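Local coordinates for coat protein (Sulfolobus turreted icosahedral virus, PDB 2BBD) that probably builds the icosahedral shell of this archaeal virus as its major capsid protein, with a fold that points to common ancestry with bacterial and eukaryotic viral capsids, at residues G83-Y88 with Y306-S311; Y87-G92 with Y211-V216; V110-M115 with V144-S149. All blocks are in the same frame, centred on the assembly; numbering follows the deposited sequence.

Interaction 1 of 3, residues G83-Y88 with Y306-S311; sequences GILMYY and YSLYVS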
loop_
_atom_site.group_PDB
_atom_site.type_symbol
_atom_site.label_atom_id
_atom_site.label_comp_id
_atom_site.label_asym_id
_atom_site.label_seq_id
_atom_site.Cartn_x
_atom_site.Cartn_y
_atom_site.Cartn_z
ATOM N N GLY A 83 0.969 -5.472 0.985
ATOM C CA GLY A 83 0.827 -6.861 0.568
ATOM C C GLY A 83 -0.631 -7.205 0.297
ATOM O O GLY A 83 -0.960 -7.882 -0.677
ATOM N N ILE A 84 -1.518 -6.734 1.164
ATOM C CA ILE A 84 -2.934 -6.991 0.966
ATOM C C ILE A 84 -3.384 -6.237 -0.295
ATOM O O ILE A 84 -4.202 -6.739 -1.066
ATOM C CB ILE A 84 -3.749 -6.568 2.219
ATOM C CG1 ILE A 84 -3.406 -7.507 3.379
ATOM C CG2 ILE A 84 -5.252 -6.630 1.934
ATOM C CD1 ILE A 84 -3.883 -7.033 4.738
ATOM N N LEU A 85 -2.826 -5.051 -0.525
ATOM C CA LEU A 85 -3.179 -4.297 -1.721
ATOM C C LEU A 85 -2.727 -5.098 -2.947
ATOM O O LEU A 85 -3.424 -5.148 -3.960
ATOM C CB LEU A 85 -2.508 -2.915 -1.722
ATOM C CG LEU A 85 -2.888 -1.998 -2.896
ATOM C CD1 LEU A 85 -4.375 -1.666 -2.824
ATOM C CD2 LEU A 85 -2.062 -0.714 -2.858
HETATM N N MSE A 86 -1.564 -5.739 -2.853
HETATM C CA MSE A 86 -1.065 -6.540 -3.968
HETATM C C MSE A 86 -2.013 -7.713 -4.239
HETATM O O MSE A 86 -2.312 -8.045 -5.382
HETATM C CB MSE A 86 0.336 -7.083 -3.659
HETATM C CG MSE A 86 1.409 -6.022 -3.519
HETATM SE SE MSE A 86 1.544 -4.913 -5.112
HETATM C CE MSE A 86 0.818 -3.275 -4.371
ATOM N N TYR A 87 -2.468 -8.346 -3.168
ATOM C CA TYR A 87 -3.378 -9.476 -3.274
ATOM C C TYR A 87 -4.589 -9.096 -4.125
ATOM O O TYR A 87 -4.942 -9.796 -5.065
ATOM C CB TYR A 87 -3.833 -9.896 -1.871
ATOM C CG TYR A 87 -4.978 -10.881 -1.841
ATOM C CD1 TYR A 87 -4.750 -12.259 -1.886
ATOM C CD2 TYR A 87 -6.296 -10.433 -1.740
ATOM C CE1 TYR A 87 -5.816 -13.166 -1.821
ATOM C CE2 TYR A 87 -7.363 -11.325 -1.684
ATOM C CZ TYR A 87 -7.122 -12.682 -1.719
ATOM O OH TYR A 87 -8.185 -13.538 -1.635
ATOM N N TYR A 88 -5.221 -7.980 -3.788
ATOM C CA TYR A 88 -6.399 -7.530 -4.519
ATOM C C TYR A 88 -6.131 -7.101 -5.964
ATOM O O TYR A 88 -6.858 -7.495 -6.882
ATOM C CB TYR A 88 -7.070 -6.377 -3.761
ATOM C CG TYR A 88 -7.906 -6.831 -2.583
ATOM C CD1 TYR A 88 -9.125 -7.469 -2.782
ATOM C CD2 TYR A 88 -7.477 -6.627 -1.272
ATOM C CE1 TYR A 88 -9.906 -7.896 -1.707
ATOM C CE2 TYR A 88 -8.250 -7.051 -0.182
ATOM C CZ TYR A 88 -9.468 -7.687 -0.410
ATOM O OH TYR A 88 -10.255 -8.108 0.642
ATOM N N TYR A 306 -6.707 -0.194 10.330
ATOM C CA TYR A 306 -5.644 0.271 9.455
ATOM C C TYR A 306 -6.182 0.690 8.109
ATOM O O TYR A 306 -6.885 -0.066 7.445
ATOM C CB TYR A 306 -4.604 -0.825 9.296
ATOM C CG TYR A 306 -3.951 -1.131 10.609
ATOM C CD1 TYR A 306 -2.927 -0.322 11.103
ATOM C CD2 TYR A 306 -4.407 -2.181 11.400
ATOM C CE1 TYR A 306 -2.381 -0.553 12.348
ATOM C CE2 TYR A 306 -3.875 -2.418 12.645
ATOM C CZ TYR A 306 -2.861 -1.604 13.120
ATOM O OH TYR A 306 -2.346 -1.835 14.374
ATOM N N SER A 307 -5.846 1.915 7.720
ATOM C CA SER A 307 -6.294 2.459 6.455
ATOM C C SER A 307 -5.115 2.824 5.546
ATOM O O SER A 307 -4.311 3.708 5.866
ATOM C CB SER A 307 -7.150 3.697 6.708
ATOM O OG SER A 307 -7.541 4.298 5.497
ATOM N N LEU A 308 -5.014 2.128 4.421
ATOM C CA LEU A 308 -3.955 2.391 3.453
ATOM C C LEU A 308 -4.580 3.168 2.300
ATOM O O LEU A 308 -5.387 2.633 1.523
ATOM C CB LEU A 308 -3.344 1.077 2.956
ATOM C CG LEU A 308 -2.076 1.179 2.094
ATOM C CD1 LEU A 308 -1.397 -0.182 2.031
ATOM C CD2 LEU A 308 -2.419 1.662 0.704
ATOM N N TYR A 309 -4.204 4.437 2.201
ATOM C CA TYR A 309 -4.721 5.325 1.164
ATOM C C TYR A 309 -3.931 5.370 -0.132
ATOM O O TYR A 309 -2.767 5.782 -0.159
ATOM C CB TYR A 309 -4.813 6.741 1.711
ATOM C CG TYR A 309 -5.834 6.896 2.799
ATOM C CD1 TYR A 309 -7.193 6.872 2.509
ATOM C CD2 TYR A 309 -5.440 7.097 4.116
ATOM C CE1 TYR A 309 -8.133 7.057 3.506
ATOM C CE2 TYR A 309 -6.368 7.280 5.119
ATOM C CZ TYR A 309 -7.712 7.263 4.809
ATOM O OH TYR A 309 -8.633 7.467 5.801
ATOM N N VAL A 310 -4.559 4.943 -1.214
ATOM C CA VAL A 310 -3.894 5.013 -2.493
ATOM C C VAL A 310 -4.343 6.343 -3.092
ATOM O O VAL A 310 -5.400 6.428 -3.714
ATOM C CB VAL A 310 -4.294 3.851 -3.412
ATOM C CG1 VAL A 310 -3.617 4.011 -4.750
ATOM C CG2 VAL A 310 -3.885 2.518 -2.774
ATOM N N SER A 311 -3.537 7.378 -2.868
ATOM C CA SER A 311 -3.823 8.722 -3.355
ATOM C C SER A 311 -2.667 9.289 -4.190
ATOM O O SER A 311 -1.592 8.694 -4.274
ATOM C CB SER A 311 -4.076 9.660 -2.169
ATOM O OG SER A 311 -5.152 9.213 -1.357
#
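Leu-85 and Leu-308 mark the closest backbone approach of helix to strand here, their CA atoms 8.5 Å apart. Residues 83-88 are a stretch of regular helix, as the bond from Tyr-87 N to Gly-83 O at 2.9 Å confirms, whereas 306-311 is extended throughout. At that spacing the two segments meet through side chains.

On the helix side the work is done by a single residue. With CG anti to its own backbone N (chi1 -176°), Leu-85 sends its branched end to the strand, CD2 coming closest: CD2 of Leu-85 stands 3.7 Å from CG2 of Val-310. The same CD2 of Leu-85 lies 4.3 Å from CD2 of Leu-308, a looser approach. Leu-308 and Val-310, two positions apart on the strand, point toward the helix, so one methyl meets both of them. The bodies of Leu-85 and Val-310 cross obliquely and touch only through their ends. Leu-308 also packs on Val-185 of the adjacent strand 182-193, and a bound methylpentanediol, probably from the crystallisation liquor, approaches Val-310.

Only 113 Å² is buried, both sides summed, and every touching atom is a methyl carbon. Such a contact has no directional bond to fix its register; it implies hydrophobic and dispersion packing of helix 79-89 against the sheet, near the centre of the chain.

Interaction 2 of 3, residues Y87-G92 with Y211-V216; sequences YYTTKG and YKRQLV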
loop_
_atom_site.group_PDB
_atom_site.type_symbol
_atom_site.label_atom_id
_atom_site.label_comp_id
_atom_site.label_asym_id
_atom_site.label_seq_id
_atom_site.Cartn_x
_atom_site.Cartn_y
_atom_site.Cartn_z
ATOM N N TYR A 87 -2.468 -8.346 -3.168
ATOM C CA TYR A 87 -3.378 -9.476 -3.274
ATOM C C TYR A 87 -4.589 -9.096 -4.125
ATOM O O TYR A 87 -4.942 -9.796 -5.065
ATOM C CB TYR A 87 -3.833 -9.896 -1.871
ATOM C CG TYR A 87 -4.978 -10.881 -1.841
ATOM C CD1 TYR A 87 -4.750 -12.259 -1.886
ATOM C CD2 TYR A 87 -6.296 -10.433 -1.740
ATOM C CE1 TYR A 87 -5.816 -13.166 -1.821
ATOM C CE2 TYR A 87 -7.363 -11.325 -1.684
ATOM C CZ TYR A 87 -7.122 -12.682 -1.719
ATOM O OH TYR A 87 -8.185 -13.538 -1.635
ATOM N N TYR A 88 -5.221 -7.980 -3.788
ATOM C CA TYR A 88 -6.399 -7.530 -4.519
ATOM C C TYR A 88 -6.131 -7.101 -5.964
ATOM O O TYR A 88 -6.858 -7.495 -6.882
ATOM C CB TYR A 88 -7.070 -6.377 -3.761
ATOM C CG TYR A 88 -7.906 -6.831 -2.583
ATOM C CD1 TYR A 88 -9.125 -7.469 -2.782
ATOM C CD2 TYR A 88 -7.477 -6.627 -1.272
ATOM C CE1 TYR A 88 -9.906 -7.896 -1.707
ATOM C CE2 TYR A 88 -8.250 -7.051 -0.182
ATOM C CZ TYR A 88 -9.468 -7.687 -0.410
ATOM O OH TYR A 88 -10.255 -8.108 0.642
ATOM N N THR A 89 -5.083 -6.303 -6.158
ATOM C CA THR A 89 -4.752 -5.797 -7.480
ATOM C C THR A 89 -4.164 -6.836 -8.433
ATOM O O THR A 89 -3.987 -6.556 -9.616
ATOM C CB THR A 89 -3.797 -4.582 -7.371
ATOM O OG1 THR A 89 -2.591 -4.969 -6.708
ATOM C CG2 THR A 89 -4.460 -3.471 -6.575
ATOM N N THR A 90 -3.861 -8.028 -7.923
ATOM C CA THR A 90 -3.311 -9.090 -8.766
ATOM C C THR A 90 -4.308 -10.246 -8.876
ATOM O O THR A 90 -3.974 -11.316 -9.384
ATOM C CB THR A 90 -1.989 -9.661 -8.191
ATOM O OG1 THR A 90 -2.238 -10.189 -6.886
ATOM C CG2 THR A 90 -0.919 -8.579 -8.114
ATOM N N LYS A 91 -5.529 -10.019 -8.393
ATOM C CA LYS A 91 -6.578 -11.033 -8.414
ATOM C C LYS A 91 -6.145 -12.223 -7.580
ATOM O O LYS A 91 -6.416 -13.369 -7.929
ATOM C CB LYS A 91 -6.864 -11.485 -9.845
ATOM C CG LYS A 91 -7.074 -10.329 -10.797
ATOM C CD LYS A 91 -7.373 -10.799 -12.204
ATOM C CE LYS A 91 -7.328 -9.622 -13.162
ATOM N NZ LYS A 91 -7.678 -10.043 -14.535
ATOM N N GLY A 92 -5.462 -11.929 -6.476
ATOM C CA GLY A 92 -4.985 -12.964 -5.575
ATOM C C GLY A 92 -3.788 -13.760 -6.067
ATOM O O GLY A 92 -3.365 -14.685 -5.386
ATOM N N TYR A 211 -7.887 11.224 -3.602
ATOM C CA TYR A 211 -8.072 9.834 -3.171
ATOM C C TYR A 211 -8.620 8.928 -4.261
ATOM O O TYR A 211 -9.689 9.175 -4.821
ATOM C CB TYR A 211 -9.005 9.786 -1.958
ATOM C CG TYR A 211 -8.406 10.396 -0.713
ATOM C CD1 TYR A 211 -7.885 9.594 0.302
ATOM C CD2 TYR A 211 -8.331 11.782 -0.560
ATOM C CE1 TYR A 211 -7.303 10.155 1.436
ATOM C CE2 TYR A 211 -7.751 12.351 0.572
ATOM C CZ TYR A 211 -7.238 11.532 1.560
ATOM O OH TYR A 211 -6.640 12.096 2.664
ATOM N N LYS A 212 -7.882 7.870 -4.563
ATOM C CA LYS A 212 -8.317 6.935 -5.582
ATOM C C LYS A 212 -9.011 5.754 -4.904
ATOM O O LYS A 212 -10.157 5.435 -5.214
ATOM C CB LYS A 212 -7.122 6.461 -6.414
ATOM C CG LYS A 212 -7.489 5.462 -7.490
ATOM C CD LYS A 212 -6.274 5.076 -8.329
ATOM C CE LYS A 212 -6.627 3.994 -9.333
ATOM N NZ LYS A 212 -5.420 3.445 -10.023
ATOM N N ARG A 213 -8.324 5.099 -3.977
ATOM C CA ARG A 213 -8.937 3.980 -3.281
ATOM C C ARG A 213 -8.393 3.824 -1.873
ATOM O O ARG A 213 -7.267 4.237 -1.570
ATOM C CB ARG A 213 -8.751 2.682 -4.068
ATOM C CG ARG A 213 -7.323 2.219 -4.198
ATOM C CD ARG A 213 -7.246 1.043 -5.140
ATOM N NE ARG A 213 -7.866 1.376 -6.418
ATOM C CZ ARG A 213 -7.532 0.822 -7.579
ATOM N NH1 ARG A 213 -6.576 -0.099 -7.628
ATOM N NH2 ARG A 213 -8.145 1.197 -8.695
ATOM N N GLN A 214 -9.213 3.240 -1.008
ATOM C CA GLN A 214 -8.838 3.040 0.376
ATOM C C GLN A 214 -8.932 1.582 0.776
ATOM O O GLN A 214 -9.984 0.950 0.613
ATOM C CB GLN A 214 -9.748 3.865 1.275
ATOM C CG GLN A 214 -9.410 3.793 2.750
ATOM C CD GLN A 214 -10.514 4.356 3.612
ATOM O OE1 GLN A 214 -10.332 4.594 4.811
ATOM N NE2 GLN A 214 -11.681 4.566 3.008
ATOM N N LEU A 215 -7.827 1.049 1.286
ATOM C CA LEU A 215 -7.794 -0.325 1.756
ATOM C C LEU A 215 -7.954 -0.262 3.261
ATOM O O LEU A 215 -7.202 0.427 3.946
ATOM C CB LEU A 215 -6.466 -1.010 1.426
ATOM C CG LEU A 215 -6.225 -2.290 2.252
ATOM C CD1 LEU A 215 -7.336 -3.313 1.983
ATOM C CD2 LEU A 215 -4.851 -2.879 1.916
ATOM N N VAL A 216 -8.949 -0.969 3.773
ATOM C CA VAL A 216 -9.184 -0.985 5.200
ATOM C C VAL A 216 -9.166 -2.404 5.719
ATOM O O VAL A 216 -9.807 -3.285 5.148
ATOM C CB VAL A 216 -10.559 -0.384 5.569
ATOM C CG1 VAL A 216 -10.742 -0.417 7.093
ATOM C CG2 VAL A 216 -10.681 1.036 5.019
#
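Tyr-88 and Leu-215 form the buried half of this contact, Thr-89 and Arg-213 the half nearer solvent. In the buried half, CE2 of Tyr-88 comes within 4.4 Å of CD1 of Leu-215, an apolar approach oblique to the ring. This half is the packed one because of what surrounds the tyrosine. CD2 of Tyr-87 lies 3.9 Å above the plane of the Tyr-88 ring, over its centre, Ile-272 packs against the same residue, and the Tyr-88 hydroxyl is hydrogen-bonded to Ser-270 OG and to Tyr-266 N. One face and the far end of the ring are thus fixed, and Leu-215 adds its methyl to a group already held.

The outer half is no wider, but both its residues are partly exposed. CG2 of Thr-89 lies 4.1 Å from NH1 of Arg-213, at the edge of the guanidinium and near its plane, a van der Waals approach between side chains that cross at a slant. The threonine hydroxyl is turned back to its own helix, bonded to Leu-85 O, which leaves the methyl to face the strand. The arginine chain bends at chi3 (54°), and its NE forms a salt bridge with Asp-274.

The helix ends beside this contact in a Schellman motif: Gly-92 N reaches Tyr-87 O at 2.6 Å, Lys-91 N reaches Tyr-88 O at 3.2 Å, and Lys-91, with phi 62°, is the C-prime residue. On the strand, Lys-212 and Arg-213 both face Val-310, a classic beta bulge. Through Tyr-88 and Thr-89 the C-terminal end of helix 79-89 rests against strand 210-219, which is flanked in its sheet by strands 303-313 and 270-284, the latter being the source of Ile-272.

Interaction 3 of 3, residues V110-M115 with V144-S149; sequences VNLNVM and VSINAS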
loop_
_atom_site.group_PDB
_atom_site.type_symbol
_atom_site.label_atom_id
_atom_site.label_comp_id
_atom_site.label_asym_id
_atom_site.label_seq_id
_atom_site.Cartn_x
_atom_site.Cartn_y
_atom_site.Cartn_z
ATOM N N VAL A 110 11.222 -24.413 3.856
ATOM C CA VAL A 110 10.280 -24.167 2.773
ATOM C C VAL A 110 10.738 -22.949 1.968
ATOM O O VAL A 110 11.515 -22.114 2.461
ATOM C CB VAL A 110 8.813 -23.955 3.298
ATOM C CG1 VAL A 110 8.283 -25.259 3.908
ATOM C CG2 VAL A 110 8.757 -22.831 4.317
ATOM N N ASN A 111 10.271 -22.857 0.725
ATOM C CA ASN A 111 10.658 -21.750 -0.145
ATOM C C ASN A 111 9.939 -20.458 0.224
ATOM O O ASN A 111 8.756 -20.465 0.548
ATOM C CB ASN A 111 10.359 -22.086 -1.613
ATOM C CG ASN A 111 10.954 -23.409 -2.041
ATOM O OD1 ASN A 111 12.124 -23.686 -1.777
ATOM N ND2 ASN A 111 10.153 -24.235 -2.721
ATOM N N LEU A 112 10.668 -19.350 0.163
ATOM C CA LEU A 112 10.113 -18.039 0.463
ATOM C C LEU A 112 10.179 -17.160 -0.793
ATOM O O LEU A 112 11.238 -17.041 -1.426
ATOM C CB LEU A 112 10.906 -17.389 1.601
ATOM C CG LEU A 112 10.644 -15.924 1.966
ATOM C CD1 LEU A 112 9.240 -15.737 2.570
ATOM C CD2 LEU A 112 11.704 -15.500 2.956
ATOM N N ASN A 113 9.044 -16.561 -1.152
ATOM C CA ASN A 113 8.957 -15.682 -2.319
ATOM C C ASN A 113 7.751 -14.761 -2.164
ATOM O O ASN A 113 6.609 -15.150 -2.426
ATOM C CB ASN A 113 8.845 -16.501 -3.612
ATOM C CG ASN A 113 8.673 -15.623 -4.856
ATOM O OD1 ASN A 113 8.891 -14.416 -4.814
ATOM N ND2 ASN A 113 8.287 -16.237 -5.967
ATOM N N VAL A 114 8.035 -13.542 -1.713
ATOM C CA VAL A 114 7.033 -12.516 -1.478
ATOM C C VAL A 114 7.320 -11.298 -2.361
ATOM O O VAL A 114 8.465 -10.847 -2.475
ATOM C CB VAL A 114 7.053 -12.072 -0.000
ATOM C CG1 VAL A 114 5.854 -11.164 0.300
ATOM C CG2 VAL A 114 7.054 -13.304 0.914
HETATM N N MSE A 115 6.274 -10.756 -2.971
HETATM C CA MSE A 115 6.436 -9.607 -3.845
HETATM C C MSE A 115 5.569 -8.407 -3.476
HETATM O O MSE A 115 4.445 -8.558 -2.973
HETATM C CB MSE A 115 6.134 -10.008 -5.289
HETATM C CG MSE A 115 6.476 -8.925 -6.296
HETATM SE SE MSE A 115 5.952 -9.386 -8.094
HETATM C CE MSE A 115 7.468 -10.475 -8.600
ATOM N N VAL A 144 11.441 -20.553 13.737
ATOM C CA VAL A 144 12.126 -20.675 12.454
ATOM C C VAL A 144 13.138 -19.566 12.186
ATOM O O VAL A 144 13.190 -18.558 12.890
ATOM C CB VAL A 144 11.126 -20.699 11.266
ATOM C CG1 VAL A 144 10.122 -21.835 11.448
ATOM C CG2 VAL A 144 10.420 -19.361 11.148
ATOM N N SER A 145 13.947 -19.772 11.158
ATOM C CA SER A 145 14.942 -18.791 10.766
ATOM C C SER A 145 14.676 -18.433 9.308
ATOM O O SER A 145 14.218 -19.279 8.535
ATOM C CB SER A 145 16.350 -19.373 10.929
ATOM O OG SER A 145 16.524 -20.514 10.109
ATOM N N ILE A 146 14.959 -17.186 8.938
ATOM C CA ILE A 146 14.753 -16.705 7.569
ATOM C C ILE A 146 16.100 -16.592 6.859
ATOM O O ILE A 146 17.025 -15.965 7.366
ATOM C CB ILE A 146 14.082 -15.301 7.559
ATOM C CG1 ILE A 146 12.698 -15.370 8.211
ATOM C CG2 ILE A 146 13.973 -14.773 6.140
ATOM C CD1 ILE A 146 11.747 -16.269 7.510
ATOM N N ASN A 147 16.204 -17.203 5.685
ATOM C CA ASN A 147 17.434 -17.158 4.904
ATOM C C ASN A 147 17.045 -16.608 3.522
ATOM O O ASN A 147 16.733 -17.363 2.607
ATOM C CB ASN A 147 18.024 -18.569 4.791
ATOM C CG ASN A 147 17.799 -19.405 6.061
ATOM O OD1 ASN A 147 17.123 -20.446 6.028
ATOM N ND2 ASN A 147 18.349 -18.946 7.182
ATOM N N ALA A 148 17.067 -15.284 3.382
ATOM C CA ALA A 148 16.671 -14.648 2.130
ATOM C C ALA A 148 17.257 -13.246 1.919
ATOM O O ALA A 148 17.912 -12.680 2.801
ATOM C CB ALA A 148 15.131 -14.584 2.071
ATOM N N SER A 149 16.985 -12.693 0.741
ATOM C CA SER A 149 17.446 -11.361 0.355
ATOM C C SER A 149 16.373 -10.641 -0.466
ATOM O O SER A 149 15.508 -11.276 -1.086
ATOM C CB SER A 149 18.719 -11.454 -0.502
ATOM O OG SER A 149 19.813 -12.004 0.210
#
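Leu-112 makes all the apolar contacts between these two strands, and it makes them through one methyl. CD2 of Leu-112 lies 3.7 Å from CB of Ala-148 and, a little farther, CD2 of Leu-112 stands 4.0 Å from CG2 of Ile-146. In the leucine, chi1 of 171° places CG trans to N, beside the carbonyl carbon, and carries CD2 toward 144-149. Ala-148 directs its CB back at it. Ile-146 does not aim its CB at the leucine, yet its CG2 branch swings in, and the two side chains cross at about a right angle. One methyl is thus shared by two residues of alternate positions on the same strand.

As to the backbones, Leu-112 and Ala-148 have their CA atoms 7.6 Å apart, too far for direct strand pairing, and the two strands are not sheet neighbours. Strand 29-43 lies between 108-123 and 145-158, antiparallel to each, so 108-123 and 145-158 run in the same general direction. This five-stranded antiparallel sheet belongs to the first half of the chain and is consistent with a jelly-roll sheet of a double-barrel capsid protein. Leu-112 is backbone-paired with Gly-39 of the intervening strand, and the glycine, lacking a side chain, is consistent with the leucine reaching past it to Ala-148. The apolar cluster extends further: Leu-112 also touches Leu-60, and Ile-146 touches Ile-41 and Trp-14.

Polar links run to the middle strand as well. The solvent-exposed Asn-147 uses OD1 to bond Ser-42 OG and, more weakly, Ser-40 OG. On its other flank, strand 108-123 pairs through Asn-113 with Tyr-97.

From the N terminus, helix 79-89 comes first and starts two contacts: interaction 1 closes the long loop to strand 303-313, and interaction 2 the shorter one to strand 210-219. They share Tyr-87 and Tyr-88, and their target strands are neighbours in one mixed sheet, joined by Leu-308 N to Leu-215 O at 2.8 Å. Interaction 3 closes its own loop, from 110-115 to 144-149, nested inside both. It lies about 22 Å, centre to centre, from interaction 1, yet CG of the selenomethionine Met-86 packs 4.0 Å from Met-115 O. Helix 79-89 thus lies between the late strands of the mixed sheet and strand 108-123 of the five-stranded antiparallel sheet.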